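Local coordinates for dienelactone hydrolase (Anabaena variabilis, PDB 2O2G), which probably acts as a hydrolase of the dienelactone hydrolase family, a branch of the alpha/beta-hydrolase clan, at residues A[28-33]-A[109-114]; A[39-44]-A[70-75]; A[53-58]-A[206-211]. All coordinates share one frame; numbering follows the deposited sequence.

Contact 1 of 3, residues A[28-33]-A[109-114]; sequences LVIPNG and PDTQHL
I30 and T111 form the closest backbone approach, with their CA atoms 8.4 Å apart; no hydrogen bond crosses between the segments, and the contact is made by side chains with one backbone carbonyl, D110 O. CD1 of I30 is the main contact point. It lies 3.7 Å from T111 CG2, the two side chains crossing at about a right angle, and 3.8 Å from the carbonyl oxygen D110 O. The same methyl reaches L114, at 4.3 Å from I30 CD1 to L114 CD1. Strand 22-29 lies toward one border of the mixed alpha/beta-hydrolase sheet, whereas 109-114 carries the chain from helix 91-107 into the inner strand 115-121; the contact therefore packs the end of the former strand on the approach to the latter. A type I turn shapes that approach: L114 N donates to T111 O at 2.8 Å, which places T111 and L114 so that both meet CD1 of I30. L28 meets T111 tip to tip, L28 CD1 to T111 CG2 measuring 4.1 Å. In T111 the methyl lies anti to the carbonyl carbon and OG1 sits between backbone N and C (chi1 57°). CG2 thus faces the leucine and isoleucine, while OG1 hydrogen-bonds to L105 O.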
ATOM      1  N   LEU A  28      -9.231  10.655   1.663  1.00 22.10           N
ATOM      2  CA  LEU A  28      -8.833  10.942   0.295  1.00 24.02           C
ATOM      3  C   LEU A  28      -8.282  12.330   0.145  1.00 23.45           C
ATOM      4  O   LEU A  28      -8.916  13.315   0.562  1.00 23.55           O
ATOM      5  CB  LEU A  28     -10.052  10.809  -0.628  1.00 27.07           C
ATOM      6  CG  LEU A  28      -9.924  11.032  -2.141  1.00 24.74           C
ATOM      7  CD1 LEU A  28      -9.055   9.989  -2.867  1.00 23.17           C
ATOM      8  CD2 LEU A  28     -11.341  11.041  -2.713  1.00 22.95           C
ATOM      9  N   VAL A  29      -7.094  12.421  -0.436  1.00 24.06           N
ATOM     10  CA  VAL A  29      -6.499  13.732  -0.751  1.00 23.49           C
ATOM     11  C   VAL A  29      -6.106  13.725  -2.227  1.00 24.90           C
ATOM     12  O   VAL A  29      -5.427  12.814  -2.660  1.00 24.48           O
ATOM     13  CB  VAL A  29      -5.214  14.015   0.058  1.00 21.76           C
ATOM     14  CG1 VAL A  29      -4.612  15.342  -0.366  1.00 22.24           C
ATOM     15  CG2 VAL A  29      -5.483  14.019   1.528  1.00 31.08           C
ATOM     16  N   ILE A  30      -6.494  14.754  -2.987  1.00 20.50           N
ATOM     17  CA  ILE A  30      -6.152  14.812  -4.420  1.00 22.98           C
ATOM     18  C   ILE A  30      -5.559  16.167  -4.748  1.00 22.76           C
ATOM     19  O   ILE A  30      -6.316  17.132  -4.929  1.00 25.70           O
ATOM     20  CB  ILE A  30      -7.394  14.625  -5.332  1.00 24.19           C
ATOM     21  CG1 ILE A  30      -8.085  13.297  -5.060  1.00 21.45           C
ATOM     22  CG2 ILE A  30      -6.964  14.667  -6.835  1.00 24.84           C
ATOM     23  CD1 ILE A  30      -9.435  13.127  -5.728  1.00 24.63           C
ATOM     24  N   PRO A  31      -4.222  16.276  -4.764  1.00 21.95           N
ATOM     25  CA  PRO A  31      -3.718  17.617  -5.116  1.00 23.63           C
ATOM     26  C   PRO A  31      -4.095  18.055  -6.522  1.00 25.54           C
ATOM     27  O   PRO A  31      -4.290  17.226  -7.390  1.00 24.47           O
ATOM     28  CB  PRO A  31      -2.195  17.460  -5.034  1.00 21.74           C
ATOM     29  CG  PRO A  31      -1.937  16.175  -4.239  1.00 23.48           C
ATOM     30  CD  PRO A  31      -3.128  15.318  -4.484  1.00 20.92           C
ATOM     31  N   ASN A  32      -4.140  19.364  -6.745  1.00 29.95           N
ATOM     32  CA  ASN A  32      -4.460  19.910  -8.064  0.50 29.52           C
ATOM     33  C   ASN A  32      -3.490  19.363  -9.099  1.00 27.91           C
ATOM     34  O   ASN A  32      -2.286  19.262  -8.834  1.00 29.11           O
ATOM     35  CB  ASN A  32      -4.399  21.446  -8.035  0.50 29.83           C
ATOM     36  CG  ASN A  32      -5.471  22.057  -7.146  0.50 28.55           C
ATOM     37  OD1 ASN A  32      -6.485  21.419  -6.862  0.50 25.22           O
ATOM     38  ND2 ASN A  32      -5.254  23.302  -6.708  0.50 26.47           N
ATOM     39  N   GLY A  33      -4.009  18.995 -10.265  1.00 27.22           N
ATOM     40  CA  GLY A  33      -3.180  18.455 -11.331  1.00 26.85           C
ATOM     41  C   GLY A  33      -2.664  17.038 -11.133  1.00 29.43           C
ATOM     42  O   GLY A  33      -1.808  16.584 -11.899  1.00 29.33           O
ATOM     43  N   PRO A 109     -16.382   9.227 -10.182  1.00 26.51           N
ATOM     44  CA  PRO A 109     -15.982  10.289 -11.133  1.00 28.35           C
ATOM     45  C   PRO A 109     -14.879  11.216 -10.664  1.00 27.33           C
ATOM     46  O   PRO A 109     -14.141  11.714 -11.507  1.00 28.20           O
ATOM     47  CB  PRO A 109     -17.268  11.066 -11.382  1.00 29.57           C
ATOM     48  CG  PRO A 109     -18.381  10.159 -10.901  1.00 30.11           C
ATOM     49  CD  PRO A 109     -17.815   9.283  -9.847  1.00 26.20           C
ATOM     50  N   ASP A 110     -14.736  11.412  -9.345  1.00 28.54           N
ATOM     51  CA  ASP A 110     -13.668  12.270  -8.801  1.00 28.44           C
ATOM     52  C   ASP A 110     -12.259  11.680  -8.949  1.00 28.14           C
ATOM     53  O   ASP A 110     -11.264  12.416  -8.944  1.00 29.89           O
ATOM     54  CB  ASP A 110     -13.883  12.526  -7.309  1.00 29.99           C
ATOM     55  CG  ASP A 110     -15.105  13.361  -7.021  1.00 29.73           C
ATOM     56  OD1 ASP A 110     -15.610  14.024  -7.941  1.00 26.69           O
ATOM     57  OD2 ASP A 110     -15.570  13.317  -5.857  1.00 36.15           O
ATOM     58  N   THR A 111     -12.161  10.365  -9.051  1.00 25.87           N
ATOM     59  CA  THR A 111     -10.848   9.709  -9.155  1.00 26.14           C
ATOM     60  C   THR A 111     -10.618   8.813 -10.351  1.00 26.24           C
ATOM     61  O   THR A 111      -9.509   8.288 -10.503  1.00 27.24           O
ATOM     62  CB  THR A 111     -10.605   8.828  -7.908  1.00 30.50           C
ATOM     63  OG1 THR A 111     -11.676   7.864  -7.793  1.00 24.57           O
ATOM     64  CG2 THR A 111     -10.549   9.714  -6.675  1.00 27.18           C
ATOM     65  N   GLN A 112     -11.625   8.662 -11.215  1.00 24.29           N
ATOM     66  CA  GLN A 112     -11.547   7.732 -12.365  1.00 23.63           C
ATOM     67  C   GLN A 112     -10.348   7.912 -13.293  1.00 24.35           C
ATOM     68  O   GLN A 112      -9.860   6.956 -13.911  1.00 22.81           O
ATOM     69  CB  GLN A 112     -12.855   7.781 -13.174  1.00 24.07           C
ATOM     70  CG  GLN A 112     -13.233   9.160 -13.753  1.00 22.97           C
ATOM     71  CD  GLN A 112     -14.606   9.157 -14.365  1.00 24.47           C
ATOM     72  OE1 GLN A 112     -15.360   8.208 -14.194  1.00 27.61           O
ATOM     73  NE2 GLN A 112     -14.950  10.228 -15.049  1.00 31.94           N
ATOM     74  N   HIS A 113      -9.882   9.145 -13.388  1.00 23.43           N
ATOM     75  CA  HIS A 113      -8.744   9.502 -14.217  1.00 24.26           C
ATOM     76  C   HIS A 113      -7.399   9.200 -13.565  1.00 27.45           C
ATOM     77  O   HIS A 113      -6.365   9.310 -14.227  1.00 26.29           O
ATOM     78  CB  HIS A 113      -8.779  10.994 -14.508  1.00 23.00           C
ATOM     79  CG  HIS A 113      -8.579  11.857 -13.293  1.00 29.65           C
ATOM     80  ND1 HIS A 113      -9.555  12.030 -12.329  1.00 26.96           N
ATOM     81  CD2 HIS A 113      -7.534  12.634 -12.911  1.00 29.17           C
ATOM     82  CE1 HIS A 113      -9.112  12.866 -11.404  1.00 29.31           C
ATOM     83  NE2 HIS A 113      -7.887  13.239 -11.725  1.00 26.40           N
ATOM     84  N   LEU A 114      -7.388   8.830 -12.277  1.00 27.36           N
ATOM     85  CA  LEU A 114      -6.116   8.641 -11.598  1.00 27.02           C
ATOM     86  C   LEU A 114      -5.510   7.250 -11.775  1.00 27.34           C
ATOM     87  O   LEU A 114      -6.211   6.241 -11.689  1.00 28.28           O
ATOM     88  CB  LEU A 114      -6.270   8.986 -10.118  1.00 27.58           C
ATOM     89  CG  LEU A 114      -6.665  10.444  -9.813  1.00 22.74           C
ATOM     90  CD1 LEU A 114      -7.145  10.557  -8.373  1.00 26.55           C
ATOM     91  CD2 LEU A 114      -5.520  11.434 -10.087  1.00 25.81           C
TER

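Contact 2 of 3, residues A[39-44]-A[70-75]; sequences LFAHGS and IDLLTQ. With SO4 (sulfate ion), chain B.
H42 and G43 follow strand 36-41 directly, a His-Gly pair where, as in other alpha/beta hydrolases, the oxyanion-hole loop would be expected, and H42 ties that loop to L72 in the segment after strand 66-70. L72 N donates to H42 NE2 at 3.1 Å with an almost straight N-H...N angle of 175°, although the donor is tilted 23° from the imidazole plane. On the other ring nitrogen, ND1 donates to G43 O at 2.8 Å; that oxygen is nearly in the ring plane, while the donor stands above the carbonyl plane. Two bonds on separate ring nitrogens fix the rotation of the imidazole. CG lies between the backbone N and carbonyl carbon (chi1 60°), a torsion that swings the ring across to 70-75 and sets its CD2 edge against I70 O, 3.1 Å away and in plane. H42 N is buried without a partner in the model. G43 N binds a sulfate ion, probably from the crystallisation liquor, through a 2.9 Å bond to SO4 O1. S46, S50, R52 and R145 also hydrogen-bond it, and these gathered donors are consistent with a pocket suited to an anionic group. Nearer the strands, water 1 donates to both F40 O and I70 O, bridging two carbonyls. Beside it I70 CG2 lies 3.6 Å from F40 O and also touches L39 CD1, while L72 CD1 packs on A41 at 4.2 Å from A41 CB. Strands 36-41 and 66-70 are parallel neighbours in the sheet, and strand 115-121 bonds to the other edge of 36-41. Helix 91-107 packs against L39 and I70, and helix 51-63 against F40 and H42.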
ATOM      1  N   LEU A  39      -3.013   4.023  -3.155  1.00 28.81           N
ATOM      2  CA  LEU A  39      -3.868   3.385  -2.190  1.00 26.63           C
ATOM      3  C   LEU A  39      -2.977   2.661  -1.171  1.00 28.22           C
ATOM      4  O   LEU A  39      -2.123   1.840  -1.551  1.00 22.40           O
ATOM      5  CB  LEU A  39      -4.807   2.424  -2.882  1.00 27.49           C
ATOM      6  CG  LEU A  39      -5.855   1.665  -2.049  1.00 29.85           C
ATOM      7  CD1 LEU A  39      -6.866   2.500  -1.300  1.00 27.04           C
ATOM      8  CD2 LEU A  39      -6.601   0.782  -2.984  1.00 33.32           C
ATOM      9  N   PHE A  40      -3.177   2.971   0.114  1.00 27.41           N
ATOM     10  CA  PHE A  40      -2.381   2.390   1.208  1.00 28.13           C
ATOM     11  C   PHE A  40      -3.010   1.181   1.889  1.00 28.43           C
ATOM     12  O   PHE A  40      -4.141   1.257   2.276  1.00 32.89           O
ATOM     13  CB  PHE A  40      -2.162   3.428   2.306  1.00 27.31           C
ATOM     14  CG  PHE A  40      -1.166   4.453   1.977  1.00 30.44           C
ATOM     15  CD1 PHE A  40      -1.449   5.431   1.049  1.00 30.84           C
ATOM     16  CD2 PHE A  40       0.060   4.491   2.640  1.00 31.85           C
ATOM     17  CE1 PHE A  40      -0.520   6.402   0.755  1.00 34.87           C
ATOM     18  CE2 PHE A  40       0.977   5.476   2.360  1.00 34.04           C
ATOM     19  CZ  PHE A  40       0.698   6.417   1.407  1.00 31.84           C
ATOM     20  N   ALA A  41      -2.282   0.066   1.975  1.00 27.18           N
ATOM     21  CA  ALA A  41      -2.682  -1.127   2.714  1.00 25.05           C
ATOM     22  C   ALA A  41      -1.902  -1.048   4.007  1.00 27.57           C
ATOM     23  O   ALA A  41      -0.683  -1.152   3.988  1.00 28.60           O
ATOM     24  CB  ALA A  41      -2.295  -2.387   1.960  1.00 30.47           C
ATOM     25  N   HIS A  42      -2.595  -0.832   5.116  1.00 28.03           N
ATOM     26  CA  HIS A  42      -1.968  -0.687   6.415  1.00 28.32           C
ATOM     27  C   HIS A  42      -1.584  -2.059   6.936  1.00 28.54           C
ATOM     28  O   HIS A  42      -2.015  -3.097   6.390  1.00 32.94           O
ATOM     29  CB  HIS A  42      -2.905   0.072   7.398  1.00 31.51           C
ATOM     30  CG  HIS A  42      -4.231  -0.613   7.637  1.00 32.88           C
ATOM     31  ND1 HIS A  42      -4.349  -1.801   8.335  1.00 34.90           N
ATOM     32  CD2 HIS A  42      -5.491  -0.280   7.260  1.00 34.44           C
ATOM     33  CE1 HIS A  42      -5.622  -2.166   8.370  1.00 36.88           C
ATOM     34  NE2 HIS A  42      -6.338  -1.251   7.741  1.00 28.72           N
ATOM     35  N   GLY A  43      -0.724  -2.086   7.941  1.00 29.17           N
ATOM     36  CA  GLY A  43      -0.327  -3.380   8.560  1.00 28.83           C
ATOM     37  C   GLY A  43      -1.385  -3.909   9.498  1.00 31.31           C
ATOM     38  O   GLY A  43      -2.374  -3.202   9.810  1.00 32.71           O
ATOM     39  N   SER A  44      -1.156  -5.132   9.984  1.00 29.95           N
ATOM     40  CA  SER A  44      -2.108  -5.832  10.813  1.00 27.99           C
ATOM     41  C   SER A  44      -2.301  -5.121  12.123  1.00 29.89           C
ATOM     42  O   SER A  44      -1.322  -4.841  12.815  1.00 31.69           O
ATOM     43  CB  SER A  44      -1.652  -7.270  11.087  1.00 26.53           C
ATOM     44  OG  SER A  44      -1.498  -7.987   9.881  1.00 24.64           O
ATOM     45  N   ILE A  70      -6.963   4.018   3.780  1.00 26.42           N
ATOM     46  CA  ILE A  70      -8.188   3.287   4.081  1.00 27.78           C
ATOM     47  C   ILE A  70      -8.095   2.282   5.227  1.00 26.78           C
ATOM     48  O   ILE A  70      -7.032   1.754   5.523  1.00 26.04           O
ATOM     49  CB  ILE A  70      -8.609   2.584   2.771  1.00 25.94           C
ATOM     50  CG1 ILE A  70     -10.096   2.295   2.761  1.00 35.54           C
ATOM     51  CG2 ILE A  70      -7.732   1.356   2.444  1.00 26.95           C
ATOM     52  CD1 ILE A  70     -10.589   2.044   1.399  1.00 42.03           C
ATOM     53  N   ASP A  71      -9.208   2.034   5.895  1.00 27.03           N
ATOM     54  CA  ASP A  71      -9.276   0.965   6.848  1.00 27.81           C
ATOM     55  C   ASP A  71      -9.692  -0.239   6.005  1.00 29.79           C
ATOM     56  O   ASP A  71     -10.738  -0.218   5.348  1.00 28.10           O
ATOM     57  CB  ASP A  71     -10.328   1.232   7.932  1.00 30.47           C
ATOM     58  CG  ASP A  71      -9.891   2.287   8.943  1.00 28.82           C
ATOM     59  OD1 ASP A  71      -8.671   2.482   9.141  1.00 32.09           O
ATOM     60  OD2 ASP A  71     -10.787   2.885   9.552  1.00 37.36           O
ATOM     61  N   LEU A  72      -8.900  -1.296   6.014  1.00 27.89           N
ATOM     62  CA  LEU A  72      -9.272  -2.493   5.282  1.00 28.39           C
ATOM     63  C   LEU A  72     -10.376  -3.261   5.975  1.00 25.03           C
ATOM     64  O   LEU A  72     -11.061  -4.079   5.335  1.00 28.54           O
ATOM     65  CB  LEU A  72      -8.050  -3.373   5.026  1.00 31.27           C
ATOM     66  CG  LEU A  72      -7.119  -2.698   3.990  1.00 33.38           C
ATOM     67  CD1 LEU A  72      -5.865  -3.540   3.817  1.00 44.00           C
ATOM     68  CD2 LEU A  72      -7.778  -2.499   2.649  1.00 48.84           C
ATOM     69  N   LEU A  73     -10.551  -3.040   7.267  1.00 24.39           N
ATOM     70  CA  LEU A  73     -11.640  -3.682   7.979  1.00 24.53           C
ATOM     71  C   LEU A  73     -12.695  -2.639   8.333  1.00 26.03           C
ATOM     72  O   LEU A  73     -12.382  -1.435   8.451  1.00 24.68           O
ATOM     73  CB  LEU A  73     -11.160  -4.362   9.250  1.00 24.53           C
ATOM     74  CG  LEU A  73     -10.030  -5.375   9.112  1.00 27.54           C
ATOM     75  CD1 LEU A  73      -9.671  -5.920  10.486  1.00 25.46           C
ATOM     76  CD2 LEU A  73     -10.422  -6.490   8.186  1.00 25.53           C
ATOM     77  N   THR A  74     -13.937  -3.094   8.508  1.00 25.32           N
ATOM     78  CA  THR A  74     -14.992  -2.191   8.935  1.00 27.57           C
ATOM     79  C   THR A  74     -14.752  -1.868  10.384  1.00 24.59           C
ATOM     80  O   THR A  74     -14.010  -2.549  11.089  1.00 24.04           O
ATOM     81  CB  THR A  74     -16.435  -2.781   8.843  1.00 28.10           C
ATOM     82  OG1 THR A  74     -16.550  -3.878   9.739  1.00 24.36           O
ATOM     83  CG2 THR A  74     -16.759  -3.202   7.431  1.00 28.26           C
ATOM     84  N   GLN A  75     -15.387  -0.795  10.825  1.00 27.02           N
ATOM     85  CA  GLN A  75     -15.333  -0.374  12.207  1.00 26.01           C
ATOM     86  C   GLN A  75     -15.757  -1.539  13.163  1.00 27.94           C
ATOM     87  O   GLN A  75     -15.121  -1.822  14.189  1.00 25.81           O
ATOM     88  CB  GLN A  75     -16.303   0.795  12.320  1.00 29.06           C
ATOM     89  CG  GLN A  75     -16.508   1.373  13.676  1.00 30.47           C
ATOM     90  CD  GLN A  75     -17.509   2.522  13.617  1.00 42.46           C
ATOM     91  OE1 GLN A  75     -17.387   3.451  12.797  1.00 38.05           O
ATOM     92  NE2 GLN A  75     -18.517   2.451  14.469  1.00 40.30           N
TER
HETATM   93  S   SO4 B 223       1.622   0.404   9.700  1.00 24.56           S
HETATM   94  O1  SO4 B 223       0.536   0.380   8.737  1.00 18.37           O
HETATM   95  O2  SO4 B 223       1.018   0.687  10.971  1.00 27.45           O
HETATM   96  O3  SO4 B 223       2.457   1.541   9.363  1.00 31.81           O
HETATM   97  O4  SO4 B 223       2.397  -0.830   9.707  1.00 25.21           O
HETATM   98  O   HOH W   1      -4.414   2.812   4.994  1.00 21.39           O
HETATM   99  O   HOH W   2      -8.786  -1.741   9.435  1.00 12.52           O

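Contact 3 of 3, residues A[53-58]-A[206-211]; sequences NRYVAE and ALTAVA. With SO4 (sulfate ion), chain B.
A hydroxyl-to-hydroxyl bond joins the two helices: Y55 OH and T208 OG1 are 2.8 Å apart, and either could be the donor. It is the one hydrogen bond between the segments, and it sits at the partly exposed margin of an otherwise apolar interface. Y55 reaches it because CG is anti to the backbone N (chi1 174°), which sends the ring from helix 51-63 toward helix 206-221. Along the way the ring and L207 run alongside one another, pointing opposite ways, with Y55 CD2 3.7 Å from L207 CD2. A211 fits between tyrosine and valine: its CB is 4.1 Å from Y55 CE2 and 4.2 Å from V56 CG2. V56 CG2 also approaches L207 CD1 at 4.3 Å. The small A211 side chain lies where the backbones come nearest, V56 CA to A211 CA being 5.0 Å, and the segment axes pass 9.4 Å apart at a crossing angle of -48°. N53, which takes no part in this interface, points its amide to the sulfate ion, ND2 to SO4 O1 being a weak bond. Both V56 and V210 rest on F119 of strand 115-121, so the helices share one face of the sheet, an arrangement characteristic of the alpha/beta-hydrolase fold, in which the helix after the third strand and the C-terminal helix lie side by side.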
ATOM      1  N   ASN A  53       2.005   5.717   7.830  1.00 29.88           N
ATOM      2  CA  ASN A  53       1.385   5.878   6.529  1.00 27.95           C
ATOM      3  C   ASN A  53       0.917   7.332   6.296  1.00 27.06           C
ATOM      4  O   ASN A  53       0.950   7.811   5.178  1.00 28.09           O
ATOM      5  CB  ASN A  53       0.258   4.862   6.349  1.00 26.60           C
ATOM      6  CG  ASN A  53       0.770   3.390   6.418  1.00 35.73           C
ATOM      7  OD1 ASN A  53       1.965   3.101   6.211  1.00 36.50           O
ATOM      8  ND2 ASN A  53      -0.137   2.476   6.714  1.00 31.96           N
ATOM      9  N   ARG A  54       0.488   8.030   7.338  1.00 30.27           N
ATOM     10  CA  ARG A  54       0.094   9.433   7.169  1.00 30.41           C
ATOM     11  C   ARG A  54       1.313  10.312   6.792  1.00 31.97           C
ATOM     12  O   ARG A  54       1.217  11.201   5.923  1.00 31.77           O
ATOM     13  CB  ARG A  54      -0.597   9.977   8.411  1.00 31.78           C
ATOM     14  CG  ARG A  54      -2.079   9.550   8.554  1.00 28.23           C
ATOM     15  CD  ARG A  54      -2.803  10.346   9.649  1.00 31.43           C
ATOM     16  NE  ARG A  54      -2.722  11.814   9.493  1.00 37.70           N
ATOM     17  CZ  ARG A  54      -3.583  12.585   8.814  1.00 38.11           C
ATOM     18  NH1 ARG A  54      -4.610  12.059   8.153  1.00 34.85           N
ATOM     19  NH2 ARG A  54      -3.397  13.904   8.769  1.00 40.25           N
ATOM     20  N   TYR A  55       2.446  10.077   7.458  1.00 31.10           N
ATOM     21  CA  TYR A  55       3.694  10.763   7.101  1.00 29.71           C
ATOM     22  C   TYR A  55       4.064  10.503   5.652  1.00 27.54           C
ATOM     23  O   TYR A  55       4.318  11.430   4.891  1.00 22.65           O
ATOM     24  CB  TYR A  55       4.862  10.329   8.026  1.00 31.04           C
ATOM     25  CG  TYR A  55       6.161  10.942   7.553  1.00 36.61           C
ATOM     26  CD1 TYR A  55       6.430  12.304   7.764  1.00 37.28           C
ATOM     27  CD2 TYR A  55       7.080  10.185   6.813  1.00 35.05           C
ATOM     28  CE1 TYR A  55       7.598  12.879   7.288  1.00 34.52           C
ATOM     29  CE2 TYR A  55       8.240  10.736   6.346  1.00 37.66           C
ATOM     30  CZ  TYR A  55       8.500  12.087   6.576  1.00 32.75           C
ATOM     31  OH  TYR A  55       9.680  12.628   6.102  1.00 37.86           O
ATOM     32  N   VAL A  56       4.125   9.227   5.247  1.00 24.78           N
ATOM     33  CA  VAL A  56       4.437   8.916   3.871  1.00 23.73           C
ATOM     34  C   VAL A  56       3.425   9.600   2.911  1.00 27.75           C
ATOM     35  O   VAL A  56       3.818  10.152   1.906  1.00 24.82           O
ATOM     36  CB  VAL A  56       4.466   7.370   3.582  1.00 25.00           C
ATOM     37  CG1 VAL A  56       4.714   7.123   2.139  1.00 26.60           C
ATOM     38  CG2 VAL A  56       5.555   6.681   4.404  1.00 29.91           C
ATOM     39  N   ALA A  57       2.129   9.569   3.259  1.00 27.96           N
ATOM     40  CA  ALA A  57       1.096  10.128   2.428  1.00 27.48           C
ATOM     41  C   ALA A  57       1.317  11.607   2.214  1.00 26.81           C
ATOM     42  O   ALA A  57       1.153  12.081   1.102  1.00 26.57           O
ATOM     43  CB  ALA A  57      -0.275   9.867   3.015  1.00 26.96           C
ATOM     44  N   GLU A  58       1.697  12.313   3.273  1.00 27.96           N
ATOM     45  CA  GLU A  58       1.958  13.750   3.195  1.00 33.33           C
ATOM     46  C   GLU A  58       3.153  14.026   2.300  1.00 32.54           C
ATOM     47  O   GLU A  58       3.219  15.062   1.657  1.00 33.70           O
ATOM     48  CB  GLU A  58       2.134  14.316   4.615  1.00 33.06           C
ATOM     49  CG  GLU A  58       0.781  14.331   5.351  1.00 44.96           C
ATOM     50  CD  GLU A  58       0.819  14.311   6.904  1.00 45.57           C
ATOM     51  OE1 GLU A  58       1.899  14.064   7.511  1.00 63.95           O
ATOM     52  OE2 GLU A  58      -0.278  14.503   7.513  1.00 55.96           O
ATOM     53  N   ALA A 206      14.976   6.929   8.764  1.00 23.87           N
ATOM     54  CA  ALA A 206      14.534   5.737   8.052  1.00 23.45           C
ATOM     55  C   ALA A 206      13.212   5.926   7.331  1.00 24.88           C
ATOM     56  O   ALA A 206      13.127   5.626   6.146  1.00 26.01           O
ATOM     57  CB  ALA A 206      14.483   4.499   8.993  1.00 27.02           C
ATOM     58  N   LEU A 207      12.175   6.394   8.044  1.00 24.59           N
ATOM     59  CA  LEU A 207      10.845   6.564   7.441  1.00 24.88           C
ATOM     60  C   LEU A 207      10.864   7.589   6.335  1.00 24.85           C
ATOM     61  O   LEU A 207      10.225   7.379   5.299  1.00 28.19           O
ATOM     62  CB  LEU A 207       9.786   6.915   8.478  1.00 22.60           C
ATOM     63  CG  LEU A 207       8.327   6.809   8.015  1.00 24.84           C
ATOM     64  CD1 LEU A 207       8.000   5.369   7.696  1.00 29.20           C
ATOM     65  CD2 LEU A 207       7.374   7.328   9.089  1.00 27.22           C
ATOM     66  N   THR A 208      11.641   8.647   6.515  1.00 22.48           N
ATOM     67  CA  THR A 208      11.777   9.648   5.481  1.00 27.48           C
ATOM     68  C   THR A 208      12.312   9.001   4.185  1.00 27.69           C
ATOM     69  O   THR A 208      11.789   9.265   3.110  1.00 27.71           O
ATOM     70  CB  THR A 208      12.654  10.789   5.958  1.00 27.10           C
ATOM     71  OG1 THR A 208      11.978  11.429   7.051  1.00 29.22           O
ATOM     72  CG2 THR A 208      12.906  11.796   4.842  1.00 29.10           C
ATOM     73  N   ALA A 209      13.347   8.168   4.305  1.00 26.84           N
ATOM     74  CA  ALA A 209      13.902   7.456   3.163  1.00 24.08           C
ATOM     75  C   ALA A 209      12.855   6.584   2.496  1.00 20.83           C
ATOM     76  O   ALA A 209      12.797   6.489   1.290  1.00 24.63           O
ATOM     77  CB  ALA A 209      15.106   6.604   3.590  1.00 25.80           C
ATOM     78  N   VAL A 210      12.060   5.891   3.284  1.00 21.78           N
ATOM     79  CA  VAL A 210      10.993   5.095   2.712  1.00 23.87           C
ATOM     80  C   VAL A 210      10.074   5.977   1.855  1.00 24.53           C
ATOM     81  O   VAL A 210       9.731   5.617   0.726  1.00 24.11           O
ATOM     82  CB  VAL A 210      10.184   4.357   3.790  1.00 24.04           C
ATOM     83  CG1 VAL A 210       8.928   3.731   3.190  1.00 26.98           C
ATOM     84  CG2 VAL A 210      11.047   3.309   4.433  1.00 26.53           C
ATOM     85  N   ALA A 211       9.661   7.113   2.392  1.00 26.04           N
ATOM     86  CA  ALA A 211       8.779   8.026   1.663  1.00 23.48           C
ATOM     87  C   ALA A 211       9.428   8.594   0.405  1.00 24.06           C
ATOM     88  O   ALA A 211       8.766   8.725  -0.669  1.00 20.93           O
ATOM     89  CB  ALA A 211       8.391   9.120   2.535  1.00 23.98           C
TER
HETATM   90  S   SO4 B 223       1.622   0.404   9.700  1.00 24.56           S
HETATM   91  O1  SO4 B 223       0.536   0.380   8.737  1.00 18.37           O
HETATM   92  O2  SO4 B 223       1.018   0.687  10.971  1.00 27.45           O
HETATM   93  O3  SO4 B 223       2.457   1.541   9.363  1.00 31.81           O
HETATM   94  O4  SO4 B 223       2.397  -0.830   9.707  1.00 25.21           O

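Overall arrangement
Contact 2 is the core of the three: its touching residues are all buried and its centre is about 9 Å from that of the chain, against about 12 Å for the partly buried contact 3 and about 17 Å for contact 1. Polar bonding across the contact increases in the same order, from the outermost inward. Contact 1, far from the centre yet largely buried, relies on aliphatic groups; contact 3 adds one hydroxyl bond at its margin; contact 2 uses an imidazole and a bridging water. Contacts 2 and 3 touch directly, with F40 lying against N53, V56 and A57, and they share the sulfate through G43 and N53. Contact 1 touches neither, yet it belongs to the same sheet as contact 2.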